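Local atomic coordinates of protein Niban 2 (Homo sapiens, PDB entry 7CTP), a protein that is thought to take part in suppressing apoptosis and may promote the invasion of melanoma cells in vitro. Residues Leu236-Met241 and Ala273-Val278; Ile23-Leu28 and Lys283-Glu288; Ala119-Leu124 and Pro164-Tyr169. All blocks are in the same frame, centred on the assembly; numbering follows the deposited sequence.

Contact 1 (Leu236-Met241 and Ala273-Val278)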
loop_
_atom_site.group_PDB
_atom_site.type_symbol
_atom_site.label_atom_id
_atom_site.label_comp_id
_atom_site.label_asym_id
_atom_site.label_seq_id
_atom_site.Cartn_x
_atom_site.Cartn_y
_atom_site.Cartn_z
ATOM N N LEU A 236 -12.248 -2.289 -1.642
ATOM C CA LEU A 236 -13.510 -2.998 -1.828
ATOM C C LEU A 236 -14.002 -2.886 -3.261
ATOM O O LEU A 236 -14.554 -3.846 -3.812
ATOM C CB LEU A 236 -14.558 -2.435 -0.881
ATOM C CG LEU A 236 -14.647 -3.061 0.495
ATOM C CD1 LEU A 236 -15.767 -2.337 1.233
ATOM C CD2 LEU A 236 -14.939 -4.548 0.350
ATOM N N SER A 237 -13.843 -1.709 -3.868
ATOM C CA SER A 237 -14.221 -1.552 -5.269
ATOM C C SER A 237 -13.372 -2.443 -6.165
ATOM O O SER A 237 -13.889 -3.056 -7.104
ATOM C CB SER A 237 -14.082 -0.092 -5.688
ATOM O OG SER A 237 -14.853 0.738 -4.840
ATOM N N ASN A 238 -12.066 -2.528 -5.886
ATOM C CA ASN A 238 -11.202 -3.435 -6.636
ATOM C C ASN A 238 -11.649 -4.884 -6.463
ATOM O O ASN A 238 -11.607 -5.671 -7.416
ATOM C CB ASN A 238 -9.745 -3.299 -6.193
ATOM C CG ASN A 238 -9.135 -1.932 -6.497
ATOM O OD1 ASN A 238 -9.623 -1.165 -7.344
ATOM N ND2 ASN A 238 -8.041 -1.623 -5.797
ATOM N N LEU A 239 -12.025 -5.265 -5.238
ATOM C CA LEU A 239 -12.504 -6.622 -4.973
ATOM C C LEU A 239 -13.717 -6.959 -5.829
ATOM O O LEU A 239 -13.776 -8.028 -6.455
ATOM C CB LEU A 239 -12.850 -6.759 -3.494
ATOM C CG LEU A 239 -13.208 -8.148 -2.964
ATOM C CD1 LEU A 239 -11.965 -9.041 -2.915
ATOM C CD2 LEU A 239 -13.814 -7.996 -1.580
ATOM N N VAL A 240 -14.716 -6.066 -5.830
ATOM C CA VAL A 240 -15.926 -6.273 -6.626
ATOM C C VAL A 240 -15.595 -6.341 -8.114
ATOM O O VAL A 240 -16.074 -7.234 -8.825
ATOM C CB VAL A 240 -16.959 -5.169 -6.333
ATOM C CG1 VAL A 240 -18.156 -5.286 -7.291
ATOM C CG2 VAL A 240 -17.432 -5.259 -4.889
ATOM N N MET A 241 -14.802 -5.384 -8.616
ATOM C CA MET A 241 -14.483 -5.372 -10.047
ATOM C C MET A 241 -13.736 -6.632 -10.466
ATOM O O MET A 241 -13.972 -7.165 -11.559
ATOM C CB MET A 241 -13.660 -4.139 -10.416
ATOM C CG MET A 241 -14.388 -2.801 -10.260
ATOM S SD MET A 241 -15.889 -2.647 -11.256
ATOM C CE MET A 241 -15.196 -2.615 -12.917
ATOM N N ALA A 273 -17.228 3.513 -15.621
ATOM C CA ALA A 273 -18.580 3.800 -15.153
ATOM C C ALA A 273 -19.030 2.785 -14.111
ATOM O O ALA A 273 -19.634 3.157 -13.098
ATOM C CB ALA A 273 -19.559 3.833 -16.327
ATOM N N VAL A 274 -18.734 1.502 -14.335
ATOM C CA VAL A 274 -19.076 0.484 -13.345
ATOM C C VAL A 274 -18.260 0.680 -12.075
ATOM O O VAL A 274 -18.781 0.544 -10.960
ATOM C CB VAL A 274 -18.891 -0.926 -13.934
ATOM C CG1 VAL A 274 -19.135 -1.998 -12.857
ATOM C CG2 VAL A 274 -19.849 -1.145 -15.121
ATOM N N TYR A 275 -16.973 1.014 -12.216
ATOM C CA TYR A 275 -16.142 1.270 -11.043
ATOM C C TYR A 275 -16.741 2.370 -10.168
ATOM O O TYR A 275 -16.766 2.244 -8.941
ATOM C CB TYR A 275 -14.718 1.642 -11.477
ATOM C CG TYR A 275 -13.783 1.965 -10.322
ATOM C CD1 TYR A 275 -13.139 0.951 -9.609
ATOM C CD2 TYR A 275 -13.555 3.288 -9.937
ATOM C CE1 TYR A 275 -12.282 1.251 -8.537
ATOM C CE2 TYR A 275 -12.718 3.597 -8.870
ATOM C CZ TYR A 275 -12.085 2.584 -8.176
ATOM O OH TYR A 275 -11.244 2.922 -7.118
ATOM N N HIS A 276 -17.234 3.452 -10.782
ATOM C CA HIS A 276 -17.844 4.539 -10.006
ATOM C C HIS A 276 -19.088 4.074 -9.254
ATOM O O HIS A 276 -19.285 4.414 -8.079
ATOM C CB HIS A 276 -18.205 5.705 -10.929
ATOM C CG HIS A 276 -19.227 6.636 -10.343
ATOM N ND1 HIS A 276 -18.893 7.658 -9.478
ATOM C CD2 HIS A 276 -20.577 6.677 -10.470
ATOM C CE1 HIS A 276 -19.991 8.298 -9.107
ATOM N NE2 HIS A 276 -21.026 7.720 -9.691
ATOM N N MET A 277 -19.955 3.321 -9.939
ATOM C CA MET A 277 -21.171 2.787 -9.335
ATOM C C MET A 277 -20.840 1.876 -8.159
ATOM O O MET A 277 -21.448 1.965 -7.082
ATOM C CB MET A 277 -21.923 2.019 -10.419
ATOM C CG MET A 277 -23.367 1.792 -10.221
ATOM S SD MET A 277 -23.823 0.744 -11.624
ATOM C CE MET A 277 -24.526 -0.596 -10.687
ATOM N N VAL A 278 -19.879 0.978 -8.365
ATOM C CA VAL A 278 -19.433 0.072 -7.305
ATOM C C VAL A 278 -18.858 0.853 -6.130
ATOM O O VAL A 278 -19.131 0.540 -4.960
ATOM C CB VAL A 278 -18.404 -0.923 -7.872
ATOM C CG1 VAL A 278 -17.657 -1.621 -6.748
ATOM C CG2 VAL A 278 -19.092 -1.927 -8.796
HETATM O O HOH W 1 -8.812 1.596 -7.105
#
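Val-274 is met by the bent end of Met-241: its CG1 lies 3.7 Å from Met-241 SD, and the terminal methyl CE comes in beside the same branch, the two side chains meeting at a slant. One residue on, Tyr-275 has its ring anti to the backbone N (chi1 178°), which carries it along the flank of the other helix. The Met-241 chain runs across the tyrosine at roughly a right angle and touches the ring edge, with Met-241 CG 4.0 Å from Tyr-275 CD1. Replacing Met-241 by an alanine would probably open a gap between the helices, leaving Val-274 CG1 and this ring edge without their apolar neighbour. Farther along the ring, Ser-237 CB approaches Tyr-275 CE1 to 3.6 Å, while its OG turns back to Val-233 O of its own helix. Asn-238 OD1 sits at the ring edge, with amide and ring planes 30° apart. One water bridges the polar ends: it donates to Asn-238 OD1 at 2.9 Å and lies 2.8 Å from Tyr-275 OH. The amide is fixed from its other end as well, since Asn-238 ND2 bonds to Met-227 O. These residues join two consecutive helices, 232-252 and the long 260-337, whose local axes pass 9.5 Å apart with their directions at 126°, a steeply inclined helix-helix packing rather than a straight hairpin. At Val-278 the packing is mainly apolar, CG1 also resting against Ser-237 CA. This valine and Val-240 point their branches at each other tip to tip, Val-278 CG1 standing 3.6 Å from Val-240 CB, and Val-278 CG2 comes within 4.1 Å of Met-241 SD. Thr-20 of helix 10-48 touches both valines, so a third helix flanks this end.

Contact 2 (Ile23-Leu28 and Lys283-Glu288)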
loop_
_atom_site.group_PDB
_atom_site.type_symbol
_atom_site.label_atom_id
_atom_site.label_comp_id
_atom_site.label_asym_id
_atom_site.label_seq_id
_atom_site.Cartn_x
_atom_site.Cartn_y
_atom_site.Cartn_z
ATOM N N ILE A 23 -21.824 -9.456 -3.096
ATOM C CA ILE A 23 -20.404 -9.496 -2.744
ATOM C C ILE A 23 -20.145 -8.713 -1.466
ATOM O O ILE A 23 -19.413 -9.165 -0.578
ATOM C CB ILE A 23 -19.542 -8.961 -3.898
ATOM C CG1 ILE A 23 -19.557 -9.934 -5.068
ATOM C CG2 ILE A 23 -18.098 -8.722 -3.426
ATOM C CD1 ILE A 23 -19.125 -9.281 -6.375
ATOM N N LEU A 24 -20.718 -7.512 -1.361
ATOM C CA LEU A 24 -20.460 -6.704 -0.175
ATOM C C LEU A 24 -21.001 -7.376 1.078
ATOM O O LEU A 24 -20.352 -7.340 2.131
ATOM C CB LEU A 24 -21.059 -5.313 -0.344
ATOM C CG LEU A 24 -20.359 -4.506 -1.437
ATOM C CD1 LEU A 24 -21.224 -3.294 -1.788
ATOM C CD2 LEU A 24 -18.961 -4.065 -0.997
ATOM N N THR A 25 -22.186 -7.997 0.984
ATOM C CA THR A 25 -22.748 -8.717 2.129
ATOM C C THR A 25 -21.807 -9.815 2.603
ATOM O O THR A 25 -21.529 -9.938 3.803
ATOM C CB THR A 25 -24.117 -9.304 1.773
ATOM O OG1 THR A 25 -25.057 -8.241 1.575
ATOM C CG2 THR A 25 -24.624 -10.240 2.880
ATOM N N GLU A 26 -21.298 -10.623 1.669
ATOM C CA GLU A 26 -20.392 -11.699 2.053
ATOM C C GLU A 26 -19.102 -11.147 2.645
ATOM O O GLU A 26 -18.628 -11.637 3.680
ATOM C CB GLU A 26 -20.097 -12.615 0.864
ATOM C CG GLU A 26 -19.442 -13.934 1.300
ATOM C CD GLU A 26 -19.012 -14.817 0.141
ATOM O OE1 GLU A 26 -18.175 -15.723 0.374
ATOM O OE2 GLU A 26 -19.503 -14.603 -0.992
ATOM N N PHE A 27 -18.524 -10.115 2.014
ATOM C CA PHE A 27 -17.330 -9.498 2.584
ATOM C C PHE A 27 -17.588 -8.977 3.994
ATOM O O PHE A 27 -16.753 -9.135 4.893
ATOM C CB PHE A 27 -16.819 -8.336 1.729
ATOM C CG PHE A 27 -15.758 -7.536 2.453
ATOM C CD1 PHE A 27 -14.463 -8.019 2.525
ATOM C CD2 PHE A 27 -16.084 -6.385 3.165
ATOM C CE1 PHE A 27 -13.491 -7.328 3.231
ATOM C CE2 PHE A 27 -15.119 -5.691 3.881
ATOM C CZ PHE A 27 -13.822 -6.167 3.919
ATOM N N LEU A 28 -18.705 -8.278 4.187
ATOM C CA LEU A 28 -18.925 -7.632 5.477
ATOM C C LEU A 28 -19.133 -8.652 6.594
ATOM O O LEU A 28 -18.858 -8.349 7.760
ATOM C CB LEU A 28 -20.110 -6.670 5.369
ATOM C CG LEU A 28 -19.739 -5.467 4.482
ATOM C CD1 LEU A 28 -21.000 -4.667 4.077
ATOM C CD2 LEU A 28 -18.703 -4.583 5.158
ATOM N N LYS A 283 -18.973 2.248 -0.576
ATOM C CA LYS A 283 -18.780 3.276 0.440
ATOM C C LYS A 283 -19.950 3.283 1.409
ATOM O O LYS A 283 -19.762 3.263 2.634
ATOM C CB LYS A 283 -18.611 4.647 -0.221
ATOM C CG LYS A 283 -18.368 5.807 0.778
ATOM C CD LYS A 283 -18.048 7.100 0.053
ATOM C CE LYS A 283 -17.899 8.264 1.036
ATOM N NZ LYS A 283 -17.498 9.521 0.336
ATOM N N ALA A 284 -21.171 3.270 0.872
ATOM C CA ALA A 284 -22.358 3.287 1.725
ATOM C C ALA A 284 -22.420 2.042 2.609
ATOM O O ALA A 284 -22.645 2.138 3.823
ATOM C CB ALA A 284 -23.621 3.405 0.863
ATOM N N ARG A 285 -22.208 0.862 2.019
ATOM C CA ARG A 285 -22.338 -0.378 2.778
ATOM C C ARG A 285 -21.250 -0.491 3.841
ATOM O O ARG A 285 -21.524 -0.872 4.989
ATOM C CB ARG A 285 -22.303 -1.587 1.844
ATOM C CG ARG A 285 -23.515 -1.727 0.912
ATOM C CD ARG A 285 -24.797 -2.171 1.627
ATOM N NE ARG A 285 -24.620 -3.367 2.451
ATOM C CZ ARG A 285 -24.657 -4.627 2.016
ATOM N NH1 ARG A 285 -24.869 -4.918 0.727
ATOM N NH2 ARG A 285 -24.484 -5.614 2.892
ATOM N N PHE A 286 -20.007 -0.161 3.484
ATOM C CA PHE A 286 -18.909 -0.309 4.438
ATOM C C PHE A 286 -19.033 0.683 5.588
ATOM O O PHE A 286 -18.866 0.317 6.761
ATOM C CB PHE A 286 -17.563 -0.137 3.740
ATOM C CG PHE A 286 -16.398 -0.275 4.676
ATOM C CD1 PHE A 286 -16.120 -1.501 5.264
ATOM C CD2 PHE A 286 -15.639 0.827 5.022
ATOM C CE1 PHE A 286 -15.070 -1.636 6.164
ATOM C CE2 PHE A 286 -14.587 0.704 5.917
ATOM C CZ PHE A 286 -14.306 -0.530 6.488
ATOM N N GLU A 287 -19.322 1.949 5.278
ATOM C CA GLU A 287 -19.392 2.951 6.338
ATOM C C GLU A 287 -20.532 2.647 7.304
ATOM O O GLU A 287 -20.427 2.942 8.506
ATOM C CB GLU A 287 -19.511 4.351 5.734
ATOM C CG GLU A 287 -18.151 4.881 5.234
ATOM C CD GLU A 287 -18.218 6.185 4.443
ATOM O OE1 GLU A 287 -17.142 6.620 3.968
ATOM O OE2 GLU A 287 -19.314 6.767 4.292
ATOM N N GLU A 288 -21.604 2.019 6.812
ATOM C CA GLU A 288 -22.685 1.584 7.690
ATOM C C GLU A 288 -22.183 0.564 8.705
ATOM O O GLU A 288 -22.451 0.683 9.909
ATOM C CB GLU A 288 -23.833 1.004 6.864
ATOM C CG GLU A 288 -25.013 0.516 7.698
ATOM C CD GLU A 288 -26.098 -0.113 6.840
ATOM O OE1 GLU A 288 -25.812 -0.460 5.672
ATOM O OE2 GLU A 288 -27.239 -0.256 7.334
#
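Leu-28 meets two consecutive residues of the other helix, one with each of its methyl branches. On the packed side, its CD2 reaches the edge of the Phe-286 ring, 4.0 Å from Phe-286 CD1. That ring is hemmed in further by Tyr-31 and Phe-208, both meeting it edge-to-face, and Phe-27 joins Phe-208 next to it. Leu-24 adds to the apolar side: its CD1 lies 3.9 Å from Arg-285 CG, the greasy part of the arginine, and its body also rests on Gln-281 and Ala-282. The other branch of Leu-28, CD1, lies 3.8 Å from Arg-285 NH2, where buried hydrocarbon gives way to charge.

The outer side is polar and nearer to solvent: Thr-25 is exposed and Arg-285 partly so. Arg-285 starts with CG anti to its carbonyl carbon and then bends at both chi2 and chi3, a folded course that brings the guanidinium over to Thr-25 instead of straight out. Leu-24 CB lies over one face of the group, 4.0 Å from Arg-285 NH1. At the edge, Arg-285 NH2 donates to Thr-25 OG1 at 3.0 Å with an N-H...O angle of 161°, and the acceptor is only 8° out of the guanidinium plane. The threonine hydroxyl is also bonded to Gly-21 O, one turn earlier, so it is tied both to its own helix and to the other. Arg-285 NH1 makes a weak bond to the same carbonyl.

The local axes run 10.6 Å apart at 23°, a wide spacing that long leucine, phenylalanine and arginine side chains bridge. The near-parallel course of these stretches of helices 10-48 and 260-337, with aromatic rings gathered on the inner side, is that of two neighbouring members of a multi-helix bundle.

Contact 3 (Ala119-Leu124 and Pro164-Tyr169)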
loop_
_atom_site.group_PDB
_atom_site.type_symbol
_atom_site.label_atom_id
_atom_site.label_comp_id
_atom_site.label_asym_id
_atom_site.label_seq_id
_atom_site.Cartn_x
_atom_site.Cartn_y
_atom_site.Cartn_z
ATOM N N ALA A 119 -4.506 6.050 -6.676
ATOM C CA ALA A 119 -4.311 4.714 -6.116
ATOM C C ALA A 119 -4.605 3.658 -7.178
ATOM O O ALA A 119 -5.595 3.755 -7.909
ATOM C CB ALA A 119 -5.211 4.506 -4.896
ATOM N N GLY A 120 -3.732 2.655 -7.268
ATOM C CA GLY A 120 -3.924 1.563 -8.199
ATOM C C GLY A 120 -3.483 1.843 -9.618
ATOM O O GLY A 120 -3.624 0.960 -10.482
ATOM N N TYR A 121 -2.960 3.036 -9.894
ATOM C CA TYR A 121 -2.540 3.392 -11.240
ATOM C C TYR A 121 -1.095 2.973 -11.489
ATOM O O TYR A 121 -0.323 2.718 -10.556
ATOM C CB TYR A 121 -2.692 4.903 -11.482
ATOM C CG TYR A 121 -4.093 5.304 -11.891
ATOM C CD1 TYR A 121 -5.089 5.489 -10.937
ATOM C CD2 TYR A 121 -4.423 5.490 -13.230
ATOM C CE1 TYR A 121 -6.384 5.846 -11.303
ATOM C CE2 TYR A 121 -5.716 5.855 -13.607
ATOM C CZ TYR A 121 -6.686 6.031 -12.640
ATOM O OH TYR A 121 -7.974 6.383 -13.021
ATOM N N LYS A 122 -0.752 2.875 -12.777
ATOM C CA LYS A 122 0.612 2.659 -13.255
ATOM C C LYS A 122 0.909 3.701 -14.324
ATOM O O LYS A 122 0.004 4.117 -15.048
ATOM C CB LYS A 122 0.793 1.259 -13.867
ATOM C CG LYS A 122 0.452 0.104 -12.943
ATOM C CD LYS A 122 1.554 -0.112 -11.909
ATOM C CE LYS A 122 1.450 -1.501 -11.269
ATOM N NZ LYS A 122 0.742 -1.462 -9.955
ATOM N N ILE A 123 2.181 4.107 -14.439
ATOM C CA ILE A 123 2.598 5.111 -15.420
ATOM C C ILE A 123 3.266 4.425 -16.600
ATOM O O ILE A 123 4.138 3.570 -16.412
ATOM C CB ILE A 123 3.553 6.146 -14.805
ATOM C CG1 ILE A 123 2.876 6.918 -13.676
ATOM C CG2 ILE A 123 4.055 7.117 -15.884
ATOM C CD1 ILE A 123 3.884 7.537 -12.713
ATOM N N LEU A 124 2.874 4.812 -17.815
ATOM C CA LEU A 124 3.541 4.388 -19.042
ATOM C C LEU A 124 4.139 5.613 -19.717
ATOM O O LEU A 124 3.528 6.688 -19.721
ATOM C CB LEU A 124 2.567 3.695 -20.011
ATOM C CG LEU A 124 1.880 2.374 -19.660
ATOM C CD1 LEU A 124 2.872 1.337 -19.164
ATOM C CD2 LEU A 124 0.754 2.590 -18.647
ATOM N N PRO A 164 -6.518 -0.779 -13.755
ATOM C CA PRO A 164 -7.204 -1.962 -14.305
ATOM C C PRO A 164 -8.694 -1.767 -14.508
ATOM O O PRO A 164 -9.272 -2.430 -15.384
ATOM C CB PRO A 164 -6.909 -3.065 -13.275
ATOM C CG PRO A 164 -6.553 -2.324 -12.005
ATOM C CD PRO A 164 -5.858 -1.068 -12.468
ATOM N N TYR A 165 -9.335 -0.864 -13.737
ATOM C CA TYR A 165 -10.795 -0.722 -13.733
ATOM C C TYR A 165 -11.277 0.702 -13.967
ATOM O O TYR A 165 -12.362 0.885 -14.529
ATOM C CB TYR A 165 -11.388 -1.229 -12.388
ATOM C CG TYR A 165 -10.856 -2.573 -11.951
ATOM C CD1 TYR A 165 -11.010 -3.696 -12.755
ATOM C CD2 TYR A 165 -10.167 -2.711 -10.758
ATOM C CE1 TYR A 165 -10.509 -4.915 -12.372
ATOM C CE2 TYR A 165 -9.660 -3.943 -10.362
ATOM C CZ TYR A 165 -9.835 -5.032 -11.187
ATOM O OH TYR A 165 -9.336 -6.260 -10.825
ATOM N N ALA A 166 -10.525 1.711 -13.520
ATOM C CA ALA A 166 -10.958 3.099 -13.613
ATOM C C ALA A 166 -10.442 3.724 -14.914
ATOM O O ALA A 166 -9.724 3.093 -15.690
ATOM C CB ALA A 166 -10.483 3.879 -12.391
ATOM N N ARG A 167 -10.790 4.987 -15.157
ATOM C CA ARG A 167 -10.487 5.540 -16.468
ATOM C C ARG A 167 -8.991 5.814 -16.598
ATOM O O ARG A 167 -8.250 5.893 -15.616
ATOM C CB ARG A 167 -11.295 6.812 -16.746
ATOM C CG ARG A 167 -10.840 8.059 -16.025
ATOM C CD ARG A 167 -11.148 9.319 -16.862
ATOM N NE ARG A 167 -10.128 9.557 -17.891
ATOM C CZ ARG A 167 -10.165 10.533 -18.803
ATOM N NH1 ARG A 167 -9.176 10.657 -19.694
ATOM N NH2 ARG A 167 -11.182 11.385 -18.831
ATOM N N HIS A 168 -8.544 5.916 -17.839
ATOM C CA HIS A 168 -7.142 6.157 -18.129
ATOM C C HIS A 168 -6.976 7.611 -18.525
ATOM O O HIS A 168 -7.890 8.220 -19.084
ATOM C CB HIS A 168 -6.641 5.245 -19.246
ATOM C CG HIS A 168 -6.900 3.792 -18.990
ATOM N ND1 HIS A 168 -6.803 2.832 -19.973
ATOM C CD2 HIS A 168 -7.249 3.138 -17.855
ATOM C CE1 HIS A 168 -7.083 1.646 -19.456
ATOM N NE2 HIS A 168 -7.363 1.805 -18.172
ATOM N N TYR A 169 -5.811 8.163 -18.212
ATOM C CA TYR A 169 -5.492 9.556 -18.498
ATOM C C TYR A 169 -4.286 9.620 -19.417
ATOM O O TYR A 169 -3.339 8.845 -19.262
ATOM C CB TYR A 169 -5.204 10.327 -17.216
ATOM C CG TYR A 169 -6.366 10.364 -16.267
ATOM C CD1 TYR A 169 -7.365 11.314 -16.408
ATOM C CD2 TYR A 169 -6.475 9.443 -15.235
ATOM C CE1 TYR A 169 -8.443 11.354 -15.537
ATOM C CE2 TYR A 169 -7.543 9.477 -14.359
ATOM C CZ TYR A 169 -8.520 10.438 -14.514
ATOM O OH TYR A 169 -9.590 10.476 -13.650
HETATM O O HOH W 2 -9.925 7.924 -11.889
#
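Tyr-121 OH donates to Arg-167 O at 2.7 Å, the bond that ties the two segments together; the oxygen is approached in the carbonyl plane, with a C=O...O angle of 149°. The same hydroxyl accepts from a water 2.7 Å away, and that water lies 3.1 Å from Tyr-169 OH, so Tyr-121 OH is held on both its donor and its acceptor side. Around it the packing is close. Ala-166 CB comes to 3.6 Å from Tyr-121 OH, and Tyr-169, whose side chain runs across that of Tyr-121 at about a right angle, presents its ring edge, with Tyr-169 CE2 3.4 Å from Tyr-121 OH. A smaller touch lies at the base of the tyrosine, where Gly-120 O faces Pro-164 CD at 3.6 Å; Gly-120 takes a positive phi of 82°, which favours glycine.

All this belongs to the PH domain. Residues 164-169 form the connection from strand 157-162 to strand 169-173, and Tyr-121 leads into one of the two edge strands, 122-124, which pairs antiparallel with 157-162 through backbone bonds such as Lys-122 with Trp-162. Tyr-121, just before the edge strand, thus reaches the loop that follows the neighbouring strand.

In the next shell, Arg-167 curls its side chain round to the carbonyl of the next residue: NE and NH1 both donate to His-168 O, at 2.9 and 2.8 Å, gripping one oxygen side-on. This holds the guanidinium against one face of the Tyr-169 ring, while Tyr-121 and the bridging water occupy that ring's edge. His-168 is bonded through NE2 to His-163 O and through ND1 to Tyr-130 OH. Farther out, Gly-120 N bonds to Asn-194 OD1 in the helix 176-194, and Tyr-165 O bonds to Ser-271 OG.

In the fold
Contact 1 lies between the other two. Its centre is about 12 Å from that of contact 2 and about 14 Å from that of contact 3, whereas the centres of contacts 2 and 3 are about 24 Å apart and their nearest atoms about 11 Å. Contacts 1 and 2 share helix 260-337 and pack directly, Leu-236 CD2 lying 3.6 Å from Phe-27 CD2. Toward the PH domain, Met-241 CB meets Tyr-165 CG at 3.6 Å, so the loop of contact 3 rests on the helix pair of contact 1. Along the chain, contacts 3 and 1 follow in series, both nested inside the long loop that contact 2 closes.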